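Local coordinates for protein putative hexulose 6 phosphate synthase (PDB 3F4W) that is of unconfirmed function but belongs to the TIM-barrel orotidine 5'-phosphate decarboxylase / HUMPS family, at residues E14-M19 / I44-E49; D115-V120 / L154-K159; I168-V173 / A197-K202. One frame throughout, in Å; residues are numbered along the deposited sequence.

The three contacts lie on the outer layer of one TIM barrel and follow each other along the chain. Contact 1 joins two helices from the start of the chain, on one side of the barrel. Contact 2 joins two helices from its second half. These two lie on opposite sides of the chain's centre, with their own centres 34 Å apart. Contact 3 ties a loop to the last helix. It is closer to contact 1, with nearest atoms about 6 Å apart, than to contact 2, at about 11 Å. None touches another. Contacts 1 and 2 are apolar, whereas contact 3 rests on a carboxylate. Each centre is 17 or 18 Å from the centre of the chain.

Contact 1: residues E14-M19 / I44-E49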
ATOM      1  N   GLU A  14      16.869 -14.876   0.544  1.00 20.04           N
ATOM      2  CA  GLU A  14      16.938 -15.078  -0.899  1.00 21.75           C
ATOM      3  C   GLU A  14      17.471 -13.836  -1.609  1.00 22.78           C
ATOM      4  O   GLU A  14      18.245 -13.942  -2.558  1.00 23.43           O
ATOM      5  CB  GLU A  14      15.567 -15.451  -1.459  1.00 22.60           C
ATOM      6  CG  GLU A  14      15.126 -16.862  -1.120  1.00 23.14           C
ATOM      7  CD  GLU A  14      13.722 -17.169  -1.617  1.00 27.13           C
ATOM      8  OE1 GLU A  14      12.947 -16.216  -1.851  1.00 27.28           O
ATOM      9  OE2 GLU A  14      13.396 -18.363  -1.774  1.00 28.16           O
ATOM     10  N   ALA A  15      17.052 -12.663  -1.144  1.00 15.55           N
ATOM     11  CA  ALA A  15      17.457 -11.401  -1.756  1.00 18.15           C
ATOM     12  C   ALA A  15      18.932 -11.101  -1.515  1.00 20.61           C
ATOM     13  O   ALA A  15      19.622 -10.587  -2.395  1.00 19.89           O
ATOM     14  CB  ALA A  15      16.595 -10.258  -1.233  1.00 12.38           C
ATOM     15  N   MET A  16      19.409 -11.411  -0.315  1.00 24.34           N
ATOM     16  CA  MET A  16      20.807 -11.173   0.028  1.00 26.88           C
ATOM     17  C   MET A  16      21.734 -11.996  -0.859  1.00 29.35           C
ATOM     18  O   MET A  16      22.792 -11.523  -1.280  1.00 33.29           O
ATOM     19  CB  MET A  16      21.058 -11.493   1.503  1.00 27.94           C
ATOM     20  CG  MET A  16      20.254 -10.627   2.454  1.00 28.17           C
ATOM     21  SD  MET A  16      20.730  -8.892   2.387  1.00 32.18           S
ATOM     22  CE  MET A  16      22.039  -8.844   3.605  1.00 31.02           C
ATOM     23  N   VAL A  17      21.327 -13.227  -1.146  1.00 22.74           N
ATOM     24  CA  VAL A  17      22.090 -14.094  -2.031  1.00 27.22           C
ATOM     25  C   VAL A  17      21.987 -13.634  -3.481  1.00 24.79           C
ATOM     26  O   VAL A  17      22.986 -13.595  -4.202  1.00 26.54           O
ATOM     27  CB  VAL A  17      21.608 -15.548  -1.935  1.00 27.17           C
ATOM     28  CG1 VAL A  17      22.117 -16.351  -3.119  1.00 23.50           C
ATOM     29  CG2 VAL A  17      22.053 -16.164  -0.617  1.00 26.52           C
ATOM     30  N   PHE A  18      20.776 -13.280  -3.905  1.00 19.51           N
ATOM     31  CA  PHE A  18      20.532 -12.894  -5.293  1.00 19.83           C
ATOM     32  C   PHE A  18      21.254 -11.610  -5.688  1.00 17.32           C
ATOM     33  O   PHE A  18      21.776 -11.505  -6.797  1.00 19.24           O
ATOM     34  CB  PHE A  18      19.030 -12.753  -5.565  1.00 19.02           C
ATOM     35  CG  PHE A  18      18.702 -12.423  -6.998  1.00 16.61           C
ATOM     36  CD1 PHE A  18      18.608 -13.425  -7.951  1.00 15.68           C
ATOM     37  CD2 PHE A  18      18.491 -11.113  -7.391  1.00 16.02           C
ATOM     38  CE1 PHE A  18      18.308 -13.126  -9.270  1.00 20.42           C
ATOM     39  CE2 PHE A  18      18.192 -10.802  -8.708  1.00 16.27           C
ATOM     40  CZ  PHE A  18      18.102 -11.809  -9.650  1.00 17.11           C
ATOM     41  N   MET A  19      21.278 -10.632  -4.788  1.00 19.39           N
ATOM     42  CA  MET A  19      21.892  -9.341  -5.092  1.00 20.72           C
ATOM     43  C   MET A  19      23.373  -9.458  -5.450  1.00 23.25           C
ATOM     44  O   MET A  19      23.879  -8.694  -6.271  1.00 21.68           O
ATOM     45  CB  MET A  19      21.695  -8.350  -3.942  1.00 18.99           C
ATOM     46  CG  MET A  19      20.315  -7.698  -3.911  1.00 21.42           C
ATOM     47  SD  MET A  19      19.778  -7.034  -5.505  1.00 24.25           S
ATOM     48  CE  MET A  19      21.143  -5.958  -5.943  1.00 20.82           C
ATOM     49  N   ILE A  44      15.005  -3.308   4.544  1.00 17.77           N
ATOM     50  CA  ILE A  44      15.723  -2.095   4.171  1.00 15.99           C
ATOM     51  C   ILE A  44      17.038  -1.979   4.932  1.00 21.13           C
ATOM     52  O   ILE A  44      18.080  -1.685   4.350  1.00 18.11           O
ATOM     53  CB  ILE A  44      14.885  -0.838   4.457  1.00 17.53           C
ATOM     54  CG1 ILE A  44      13.567  -0.886   3.681  1.00 20.47           C
ATOM     55  CG2 ILE A  44      15.663   0.420   4.099  1.00 20.22           C
ATOM     56  CD1 ILE A  44      13.742  -0.730   2.190  1.00 22.06           C
ATOM     57  N   LYS A  45      16.981  -2.210   6.239  1.00 17.83           N
ATOM     58  CA  LYS A  45      18.162  -2.105   7.087  1.00 15.78           C
ATOM     59  C   LYS A  45      19.258  -3.064   6.632  1.00 18.16           C
ATOM     60  O   LYS A  45      20.416  -2.675   6.487  1.00 18.21           O
ATOM     61  CB  LYS A  45      17.793  -2.389   8.543  1.00 16.92           C
ATOM     62  CG  LYS A  45      16.793  -1.406   9.135  1.00 20.84           C
ATOM     63  CD  LYS A  45      16.381  -1.809  10.544  1.00 22.01           C
ATOM     64  CE  LYS A  45      15.663  -0.674  11.261  1.00 27.41           C
ATOM     65  NZ  LYS A  45      15.156  -1.085  12.602  1.00 32.13           N
ATOM     66  N   ALA A  46      18.876  -4.317   6.403  1.00 16.58           N
ATOM     67  CA  ALA A  46      19.823  -5.360   6.027  1.00 18.48           C
ATOM     68  C   ALA A  46      20.480  -5.088   4.677  1.00 18.34           C
ATOM     69  O   ALA A  46      21.688  -5.249   4.520  1.00 16.06           O
ATOM     70  CB  ALA A  46      19.131  -6.715   6.015  1.00 20.19           C
ATOM     71  N   ILE A  47      19.680  -4.684   3.700  1.00 20.47           N
ATOM     72  CA  ILE A  47      20.201  -4.428   2.361  1.00 19.95           C
ATOM     73  C   ILE A  47      21.097  -3.190   2.333  1.00 20.92           C
ATOM     74  O   ILE A  47      22.167  -3.205   1.725  1.00 21.96           O
ATOM     75  CB  ILE A  47      19.063  -4.297   1.336  1.00 18.41           C
ATOM     76  CG1 ILE A  47      18.420  -5.665   1.095  1.00 18.76           C
ATOM     77  CG2 ILE A  47      19.574  -3.711   0.028  1.00 19.26           C
ATOM     78  CD1 ILE A  47      17.145  -5.607   0.281  1.00 19.04           C
ATOM     79  N   LYS A  48      20.664  -2.126   3.003  1.00 20.52           N
ATOM     80  CA  LYS A  48      21.426  -0.883   3.029  1.00 21.64           C
ATOM     81  C   LYS A  48      22.736  -1.090   3.781  1.00 25.30           C
ATOM     82  O   LYS A  48      23.738  -0.432   3.498  1.00 26.56           O
ATOM     83  CB  LYS A  48      20.611   0.246   3.666  1.00 20.53           C
ATOM     84  CG  LYS A  48      21.247   1.620   3.549  1.00 21.87           C
ATOM     85  CD  LYS A  48      21.309   2.099   2.105  1.00 23.73           C
ATOM     86  CE  LYS A  48      22.031   3.439   2.010  1.00 24.92           C
ATOM     87  NZ  LYS A  48      22.057   3.965   0.619  1.00 21.23           N
ATOM     88  N   GLU A  49      22.719  -2.016   4.733  1.00 29.43           N
ATOM     89  CA  GLU A  49      23.912  -2.357   5.499  1.00 27.21           C
ATOM     90  C   GLU A  49      24.922  -3.118   4.644  1.00 30.40           C
ATOM     91  O   GLU A  49      26.125  -2.860   4.708  1.00 26.22           O
ATOM     92  CB  GLU A  49      23.531  -3.189   6.725  1.00 30.10           C
ATOM     93  CG  GLU A  49      24.708  -3.682   7.551  1.00 37.08           C
ATOM     94  CD  GLU A  49      24.269  -4.389   8.824  1.00 45.48           C
ATOM     95  OE1 GLU A  49      23.391  -5.276   8.744  1.00 47.11           O
ATOM     96  OE2 GLU A  49      24.801  -4.058   9.904  1.00 49.44           O
TER
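Met16 meets Ile47 and Ala46 with the end of its side chain, and these are the apolar contacts between the two helices. Met16 SD lies 4.2 Å from Ile47 CG1. The two side chains meet at a slant. The methyl goes on past the sulfur to Ala46, and Met16 CE stops 4.3 Å from Ala46 CB. The Met16 chain is bent at both chi2 (-66°) and chi3 (-89°). These bends bring SD and CE to the second helix, although the CA-CB bond of Met16 does not aim at it. CG1 of Ile47 sits beside its own backbone N, and this branch is the one that meets the sulfur.

The helices 12-22 and 42-50 are neighbours in the outer layer of a TIM barrel, an eight-stranded parallel barrel wrapped by helices. The closest CA atoms, those of Met16 and Ile47, are 7.2 Å from each other. The end of Met16 meets Ile47 CG1 and Ala46 CB between the helices.

A methyl group also meets the backbone: CE of Met16 is 3.7 Å from the carbonyl O of Ala46. This is a van der Waals contact. Towards the barrel, Ile47 also packs on Ile29 and Val31 of strand 28-31 and on Val56 of strand 55-62. Met19 and Ala15 rest on Leu7 of strand 2-7.

Contact 2: residues D115-V120 / L154-K159; sequences DLPARV and LKVRRK
Val156 meets Pro117 and Val120, and its two methyls divide the work. CG2 meets the ring of Pro117. Val156 CG2 lies 3.8 Å from Pro117 CB and 4.1 Å from Pro117 CG. The Pro117 and Val156 side chains cross at about a right angle. The other methyl, CG1, lies anti to the backbone N of Val156 (chi1 180°). Val156 CG1 reaches the proline backbone, 3.8 Å from Pro117 O and 3.9 Å from Pro117 CA. Val156 thus touches both the ring and the main chain of Pro117.

Val120, about one turn after Pro117 on the same helix, meets the facing segment as well. Val120 CG1 is 4.1 Å from Val156 CG1, and these two side chains meet at a slant. Val120 CG1 is also 4.1 Å from Arg157 CA. That contact is with the backbone, at the first residue to leave helical geometry after helix 147-156. The end of the Arg157 side chain turns away from the contact, and its NH1 is hydrogen-bonded to Ala160 O.

The contact joins the first turn of helix 116-126, with Asp115 at the N-cap position, to the C-terminal end of helix 147-156. Both helices belong to the outer layer of the TIM barrel. Pro117 and Val120 also touch Thr152 and Met153 of helix 147-156, respectively. Further along helix 116-126, Glu124 accepts hydrogen bonds from the backbone N of Arg158 and Lys159, just before strand 161-165.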
ATOM      1  N   ASP A 115      -6.612   9.923 -15.183  1.00 28.87           N
ATOM      2  CA  ASP A 115      -6.354  11.098 -16.010  1.00 22.14           C
ATOM      3  C   ASP A 115      -4.921  11.575 -15.808  1.00 21.37           C
ATOM      4  O   ASP A 115      -4.657  12.468 -15.006  1.00 18.54           O
ATOM      5  CB  ASP A 115      -7.345  12.217 -15.681  1.00 26.29           C
ATOM      6  CG  ASP A 115      -7.314  13.350 -16.697  1.00 30.97           C
ATOM      7  OD1 ASP A 115      -6.389  13.383 -17.541  1.00 27.54           O
ATOM      8  OD2 ASP A 115      -8.220  14.213 -16.645  1.00 28.43           O
ATOM      9  N   LEU A 116      -4.002  10.970 -16.551  1.00 21.24           N
ATOM     10  CA  LEU A 116      -2.576  11.214 -16.374  1.00 19.36           C
ATOM     11  C   LEU A 116      -2.175  12.690 -16.510  1.00 18.30           C
ATOM     12  O   LEU A 116      -1.542  13.241 -15.613  1.00 17.09           O
ATOM     13  CB  LEU A 116      -1.775  10.327 -17.331  1.00 18.50           C
ATOM     14  CG  LEU A 116      -0.303  10.052 -17.014  1.00 21.32           C
ATOM     15  CD1 LEU A 116      -0.104   9.743 -15.539  1.00 21.85           C
ATOM     16  CD2 LEU A 116       0.199   8.904 -17.875  1.00 19.54           C
ATOM     17  N   PRO A 117      -2.548  13.344 -17.625  1.00 19.77           N
ATOM     18  CA  PRO A 117      -2.135  14.746 -17.775  1.00 18.96           C
ATOM     19  C   PRO A 117      -2.635  15.654 -16.647  1.00 17.99           C
ATOM     20  O   PRO A 117      -1.856  16.436 -16.104  1.00 17.48           O
ATOM     21  CB  PRO A 117      -2.758  15.154 -19.116  1.00 19.83           C
ATOM     22  CG  PRO A 117      -2.911  13.872 -19.865  1.00 22.03           C
ATOM     23  CD  PRO A 117      -3.249  12.845 -18.822  1.00 22.67           C
ATOM     24  N   ALA A 118      -3.913  15.555 -16.297  1.00 20.01           N
ATOM     25  CA  ALA A 118      -4.464  16.374 -15.224  1.00 18.92           C
ATOM     26  C   ALA A 118      -3.758  16.099 -13.897  1.00 19.47           C
ATOM     27  O   ALA A 118      -3.456  17.021 -13.137  1.00 17.25           O
ATOM     28  CB  ALA A 118      -5.964  16.147 -15.092  1.00 21.80           C
ATOM     29  N   ARG A 119      -3.484  14.827 -13.628  1.00 15.57           N
ATOM     30  CA  ARG A 119      -2.887  14.429 -12.357  1.00 17.38           C
ATOM     31  C   ARG A 119      -1.438  14.905 -12.264  1.00 16.62           C
ATOM     32  O   ARG A 119      -0.989  15.373 -11.212  1.00 14.46           O
ATOM     33  CB  ARG A 119      -2.970  12.907 -12.186  1.00 14.53           C
ATOM     34  CG  ARG A 119      -2.777  12.427 -10.759  1.00 14.52           C
ATOM     35  CD  ARG A 119      -3.829  13.029  -9.841  1.00 19.04           C
ATOM     36  NE  ARG A 119      -3.632  12.616  -8.456  1.00 21.15           N
ATOM     37  CZ  ARG A 119      -4.258  13.159  -7.418  1.00 22.18           C
ATOM     38  NH1 ARG A 119      -5.122  14.145  -7.600  1.00 21.82           N
ATOM     39  NH2 ARG A 119      -4.008  12.723  -6.194  1.00 21.76           N
ATOM     40  N   VAL A 120      -0.707  14.783 -13.367  1.00 11.91           N
ATOM     41  CA  VAL A 120       0.673  15.253 -13.418  1.00 13.79           C
ATOM     42  C   VAL A 120       0.759  16.753 -13.156  1.00 14.81           C
ATOM     43  O   VAL A 120       1.608  17.207 -12.390  1.00 15.28           O
ATOM     44  CB  VAL A 120       1.339  14.918 -14.763  1.00 15.32           C
ATOM     45  CG1 VAL A 120       2.708  15.572 -14.855  1.00 18.92           C
ATOM     46  CG2 VAL A 120       1.460  13.409 -14.928  1.00 15.22           C
ATOM     47  N   LEU A 154       5.898  11.995 -20.675  1.00 23.20           N
ATOM     48  CA  LEU A 154       6.998  12.789 -21.217  1.00 23.07           C
ATOM     49  C   LEU A 154       6.526  14.057 -21.932  1.00 25.73           C
ATOM     50  O   LEU A 154       7.253  15.050 -21.997  1.00 29.60           O
ATOM     51  CB  LEU A 154       7.865  11.937 -22.149  1.00 23.52           C
ATOM     52  CG  LEU A 154       8.651  10.835 -21.443  1.00 26.41           C
ATOM     53  CD1 LEU A 154       9.402   9.959 -22.436  1.00 23.83           C
ATOM     54  CD2 LEU A 154       9.601  11.447 -20.427  1.00 25.66           C
ATOM     55  N   LYS A 155       5.307  14.023 -22.458  1.00 27.05           N
ATOM     56  CA  LYS A 155       4.744  15.185 -23.134  1.00 28.75           C
ATOM     57  C   LYS A 155       4.201  16.210 -22.138  1.00 31.35           C
ATOM     58  O   LYS A 155       4.252  17.414 -22.386  1.00 29.91           O
ATOM     59  CB  LYS A 155       3.636  14.760 -24.099  1.00 31.55           C
ATOM     60  CG  LYS A 155       4.084  13.776 -25.164  1.00 29.96           C
ATOM     61  CD  LYS A 155       2.904  13.294 -25.996  1.00 33.45           C
ATOM     62  CE  LYS A 155       2.486  14.336 -27.017  1.00 32.90           C
ATOM     63  NZ  LYS A 155       3.465  14.422 -28.130  1.00 33.66           N
ATOM     64  N   VAL A 156       3.691  15.730 -21.007  1.00 22.02           N
ATOM     65  CA  VAL A 156       3.026  16.604 -20.044  1.00 20.41           C
ATOM     66  C   VAL A 156       3.949  17.120 -18.943  1.00 22.83           C
ATOM     67  O   VAL A 156       3.802  18.254 -18.495  1.00 21.59           O
ATOM     68  CB  VAL A 156       1.811  15.914 -19.390  1.00 19.56           C
ATOM     69  CG1 VAL A 156       1.145  16.851 -18.395  1.00 22.36           C
ATOM     70  CG2 VAL A 156       0.822  15.463 -20.454  1.00 23.18           C
ATOM     71  N   ARG A 157       4.893  16.293 -18.501  1.00 24.55           N
ATOM     72  CA  ARG A 157       5.759  16.678 -17.387  1.00 27.78           C
ATOM     73  C   ARG A 157       6.561  17.944 -17.686  1.00 31.65           C
ATOM     74  O   ARG A 157       7.017  18.154 -18.809  1.00 32.54           O
ATOM     75  CB  ARG A 157       6.683  15.524 -16.974  1.00 26.48           C
ATOM     76  CG  ARG A 157       7.808  15.215 -17.945  1.00 29.45           C
ATOM     77  CD  ARG A 157       9.073  16.012 -17.638  1.00 31.15           C
ATOM     78  NE  ARG A 157      10.082  15.812 -18.673  1.00 33.87           N
ATOM     79  CZ  ARG A 157      11.090  14.953 -18.577  1.00 33.24           C
ATOM     80  NH1 ARG A 157      11.238  14.223 -17.483  1.00 27.88           N
ATOM     81  NH2 ARG A 157      11.957  14.830 -19.571  1.00 40.27           N
ATOM     82  N   ARG A 158       6.727  18.787 -16.670  1.00 29.33           N
ATOM     83  CA  ARG A 158       7.478  20.030 -16.818  1.00 33.06           C
ATOM     84  C   ARG A 158       8.903  19.908 -16.291  1.00 32.58           C
ATOM     85  O   ARG A 158       9.863  20.217 -16.996  1.00 35.77           O
ATOM     86  CB  ARG A 158       6.766  21.179 -16.102  1.00 29.49           C
ATOM     87  CG  ARG A 158       5.461  21.600 -16.750  1.00 36.95           C
ATOM     88  CD  ARG A 158       4.844  22.776 -16.010  1.00 46.96           C
ATOM     89  NE  ARG A 158       3.495  23.078 -16.477  1.00 60.71           N
ATOM     90  CZ  ARG A 158       2.722  24.028 -15.960  1.00 62.82           C
ATOM     91  NH1 ARG A 158       3.169  24.773 -14.956  1.00 58.57           N
ATOM     92  NH2 ARG A 158       1.504  24.234 -16.446  1.00 62.35           N
ATOM     93  N   LYS A 159       9.033  19.456 -15.049  1.00 29.24           N
ATOM     94  CA  LYS A 159      10.333  19.388 -14.390  1.00 29.98           C
ATOM     95  C   LYS A 159      10.615  18.015 -13.796  1.00 28.58           C
ATOM     96  O   LYS A 159      11.773  17.631 -13.632  1.00 27.66           O
ATOM     97  CB  LYS A 159      10.426  20.442 -13.285  1.00 34.95           C
ATOM     98  CG  LYS A 159      10.547  21.871 -13.786  1.00 42.81           C
ATOM     99  CD  LYS A 159      10.767  22.833 -12.626  1.00 58.51           C
ATOM    100  CE  LYS A 159      11.021  24.250 -13.115  1.00 62.32           C
ATOM    101  NZ  LYS A 159      11.250  25.194 -11.984  1.00 60.29           N
TER

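Contact 3: residues I168-V173 / A197-K202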
ATOM      1  N   ILE A 168       9.450  -4.597 -18.091  1.00 17.27           N
ATOM      2  CA  ILE A 168      10.528  -4.293 -19.026  1.00 17.94           C
ATOM      3  C   ILE A 168      11.632  -5.347 -18.946  1.00 20.14           C
ATOM      4  O   ILE A 168      11.989  -5.807 -17.859  1.00 16.68           O
ATOM      5  CB  ILE A 168      11.099  -2.884 -18.771  1.00 16.69           C
ATOM      6  CG1 ILE A 168      10.011  -1.833 -19.028  1.00 18.79           C
ATOM      7  CG2 ILE A 168      12.315  -2.618 -19.658  1.00 19.27           C
ATOM      8  CD1 ILE A 168      10.335  -0.451 -18.494  1.00 13.40           C
ATOM      9  N   SER A 169      12.155  -5.739 -20.106  1.00 19.64           N
ATOM     10  CA  SER A 169      13.211  -6.745 -20.181  1.00 21.48           C
ATOM     11  C   SER A 169      14.280  -6.332 -21.188  1.00 20.22           C
ATOM     12  O   SER A 169      14.182  -5.274 -21.806  1.00 20.30           O
ATOM     13  CB  SER A 169      12.630  -8.105 -20.578  1.00 22.02           C
ATOM     14  OG  SER A 169      12.278  -8.122 -21.952  1.00 22.66           O
ATOM     15  N   SER A 170      15.294  -7.171 -21.361  1.00 20.89           N
ATOM     16  CA  SER A 170      16.343  -6.882 -22.333  1.00 22.47           C
ATOM     17  C   SER A 170      15.760  -6.804 -23.739  1.00 25.21           C
ATOM     18  O   SER A 170      16.309  -6.131 -24.612  1.00 24.63           O
ATOM     19  CB  SER A 170      17.436  -7.950 -22.285  1.00 24.14           C
ATOM     20  OG  SER A 170      16.915  -9.213 -22.654  1.00 25.62           O
ATOM     21  N   GLN A 171      14.645  -7.498 -23.952  1.00 23.59           N
ATOM     22  CA  GLN A 171      14.004  -7.538 -25.263  1.00 25.52           C
ATOM     23  C   GLN A 171      13.292  -6.234 -25.619  1.00 29.16           C
ATOM     24  O   GLN A 171      13.133  -5.916 -26.797  1.00 27.39           O
ATOM     25  CB  GLN A 171      13.027  -8.714 -25.352  0.50 24.33           C
ATOM     26  CG  GLN A 171      13.702 -10.059 -25.560  0.50 30.36           C
ATOM     27  CD  GLN A 171      14.331 -10.187 -26.937  0.50 34.14           C
ATOM     28  OE1 GLN A 171      13.635 -10.378 -27.935  0.50 34.26           O
ATOM     29  NE2 GLN A 171      15.654 -10.087 -26.996  1.00 37.36           N
ATOM     30  N   THR A 172      12.877  -5.472 -24.609  1.00 21.16           N
ATOM     31  CA  THR A 172      12.090  -4.263 -24.846  1.00 21.78           C
ATOM     32  C   THR A 172      12.705  -2.990 -24.270  1.00 18.60           C
ATOM     33  O   THR A 172      12.194  -1.895 -24.501  1.00 18.61           O
ATOM     34  CB  THR A 172      10.688  -4.398 -24.243  1.00 23.81           C
ATOM     35  OG1 THR A 172      10.804  -4.655 -22.837  1.00 21.68           O
ATOM     36  CG2 THR A 172       9.934  -5.542 -24.905  1.00 22.72           C
ATOM     37  N   VAL A 173      13.787  -3.128 -23.513  1.00 18.47           N
ATOM     38  CA  VAL A 173      14.366  -1.983 -22.818  1.00 17.52           C
ATOM     39  C   VAL A 173      14.757  -0.846 -23.769  1.00 18.92           C
ATOM     40  O   VAL A 173      14.645   0.332 -23.419  1.00 19.37           O
ATOM     41  CB  VAL A 173      15.574  -2.390 -21.939  1.00 17.95           C
ATOM     42  CG1 VAL A 173      16.645  -3.080 -22.776  1.00 17.76           C
ATOM     43  CG2 VAL A 173      16.140  -1.173 -21.217  1.00 17.05           C
ATOM     44  N   ALA A 197      22.695 -12.377 -14.000  1.00 21.99           N
ATOM     45  CA  ALA A 197      23.819 -11.494 -14.272  1.00 22.96           C
ATOM     46  C   ALA A 197      23.839 -11.096 -15.745  1.00 21.94           C
ATOM     47  O   ALA A 197      24.102  -9.941 -16.082  1.00 21.66           O
ATOM     48  CB  ALA A 197      25.130 -12.167 -13.880  1.00 26.20           C
ATOM     49  N   GLY A 198      23.557 -12.059 -16.616  1.00 19.76           N
ATOM     50  CA  GLY A 198      23.518 -11.816 -18.046  1.00 19.03           C
ATOM     51  C   GLY A 198      22.407 -10.857 -18.426  1.00 18.64           C
ATOM     52  O   GLY A 198      22.626  -9.917 -19.185  1.00 20.88           O
ATOM     53  N   GLU A 199      21.211 -11.093 -17.895  1.00 24.88           N
ATOM     54  CA  GLU A 199      20.076 -10.219 -18.168  1.00 21.73           C
ATOM     55  C   GLU A 199      20.332  -8.819 -17.626  1.00 21.50           C
ATOM     56  O   GLU A 199      20.013  -7.826 -18.278  1.00 21.10           O
ATOM     57  CB  GLU A 199      18.785 -10.793 -17.575  1.00 22.31           C
ATOM     58  CG  GLU A 199      17.558  -9.898 -17.755  1.00 28.99           C
ATOM     59  CD  GLU A 199      17.107  -9.789 -19.204  1.00 31.54           C
ATOM     60  OE1 GLU A 199      15.995  -9.266 -19.452  1.00 28.86           O
ATOM     61  OE2 GLU A 199      17.860 -10.234 -20.099  1.00 31.47           O
ATOM     62  N   ALA A 200      20.917  -8.743 -16.436  1.00 17.04           N
ATOM     63  CA  ALA A 200      21.240  -7.456 -15.832  1.00 17.87           C
ATOM     64  C   ALA A 200      22.260  -6.710 -16.682  1.00 20.95           C
ATOM     65  O   ALA A 200      22.154  -5.500 -16.879  1.00 21.14           O
ATOM     66  CB  ALA A 200      21.763  -7.649 -14.413  1.00 19.38           C
ATOM     67  N   ARG A 201      23.244  -7.443 -17.195  1.00 24.94           N
ATOM     68  CA  ARG A 201      24.259  -6.850 -18.058  1.00 26.13           C
ATOM     69  C   ARG A 201      23.656  -6.260 -19.331  1.00 24.64           C
ATOM     70  O   ARG A 201      23.977  -5.138 -19.711  1.00 23.40           O
ATOM     71  CB  ARG A 201      25.325  -7.877 -18.437  1.00 25.42           C
ATOM     72  CG  ARG A 201      26.434  -7.286 -19.290  1.00 29.55           C
ATOM     73  CD  ARG A 201      27.191  -8.352 -20.061  1.00 31.91           C
ATOM     74  NE  ARG A 201      26.471  -8.801 -21.250  1.00 31.82           N
ATOM     75  CZ  ARG A 201      26.021 -10.040 -21.430  1.00 35.37           C
ATOM     76  NH1 ARG A 201      26.216 -10.965 -20.497  1.00 33.19           N
ATOM     77  NH2 ARG A 201      25.382 -10.354 -22.550  1.00 33.76           N
ATOM     78  N   LYS A 202      22.789  -7.027 -19.987  1.00 19.11           N
ATOM     79  CA  LYS A 202      22.220  -6.612 -21.268  1.00 21.86           C
ATOM     80  C   LYS A 202      21.310  -5.393 -21.136  1.00 18.94           C
ATOM     81  O   LYS A 202      21.240  -4.558 -22.042  1.00 16.42           O
ATOM     82  CB  LYS A 202      21.469  -7.770 -21.929  1.00 22.32           C
ATOM     83  CG  LYS A 202      22.320  -9.016 -22.103  1.00 28.24           C
ATOM     84  CD  LYS A 202      21.967  -9.771 -23.372  1.00 35.05           C
ATOM     85  CE  LYS A 202      20.567 -10.355 -23.310  1.00 37.48           C
ATOM     86  NZ  LYS A 202      20.476 -11.440 -22.299  1.00 43.70           N
TER
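A loop after barrel strand 161-165 contains an ST turn, and the carboxylate of Glu199 holds the residue in its middle. In the turn, OG of Ser169 accepts a hydrogen bond from the backbone N of Gln171. The residue between them, Ser170, is bonded twice by Glu199. Ser170 N donates to Glu199 OE1 at 2.9 Å, with an N-H...O angle of 158°. The N-H reaches OE1 from above the carboxylate plane, 36° out of it. Ser170 OG donates to Glu199 OE2, also at 2.9 Å, and uses the syn lone pair of that oxygen. One carboxylate therefore grips both a main-chain and a side-chain group of a single residue. With chi1 at 63°, OG of Ser170 lies between its backbone N and carbonyl carbon, and both donors can face Glu199 together.

In the TIM barrel the Glu199-Ser170 pair joins the loop that leads into helix 173-177 to helix 196-209, the last helix of the chain. Glu199 is buried, and its side chain also touches Ala189 and Ile190 of helix 188-191 and Ala193. Its two hydrogen bonds to Ser170 give the buried carboxylate polar partners on both oxygens.

Lys202 lies one turn further along the same helix. Its chain bends at chi2, chi3 and chi4 and curls back beside Ser170, with Lys202 CE 3.9 Å from Ser170 OG. Lys202 NZ forms a long salt bridge of 3.6 Å to Glu199 OE2. The positive charge nearby would be expected to favour the ionised carboxylate. On the other oxygen's side, CB of Ser169 lies 3.7 Å from OE1 of Glu199. The backbone N of Ser169 donates to Thr172 OG1, another bond within the loop.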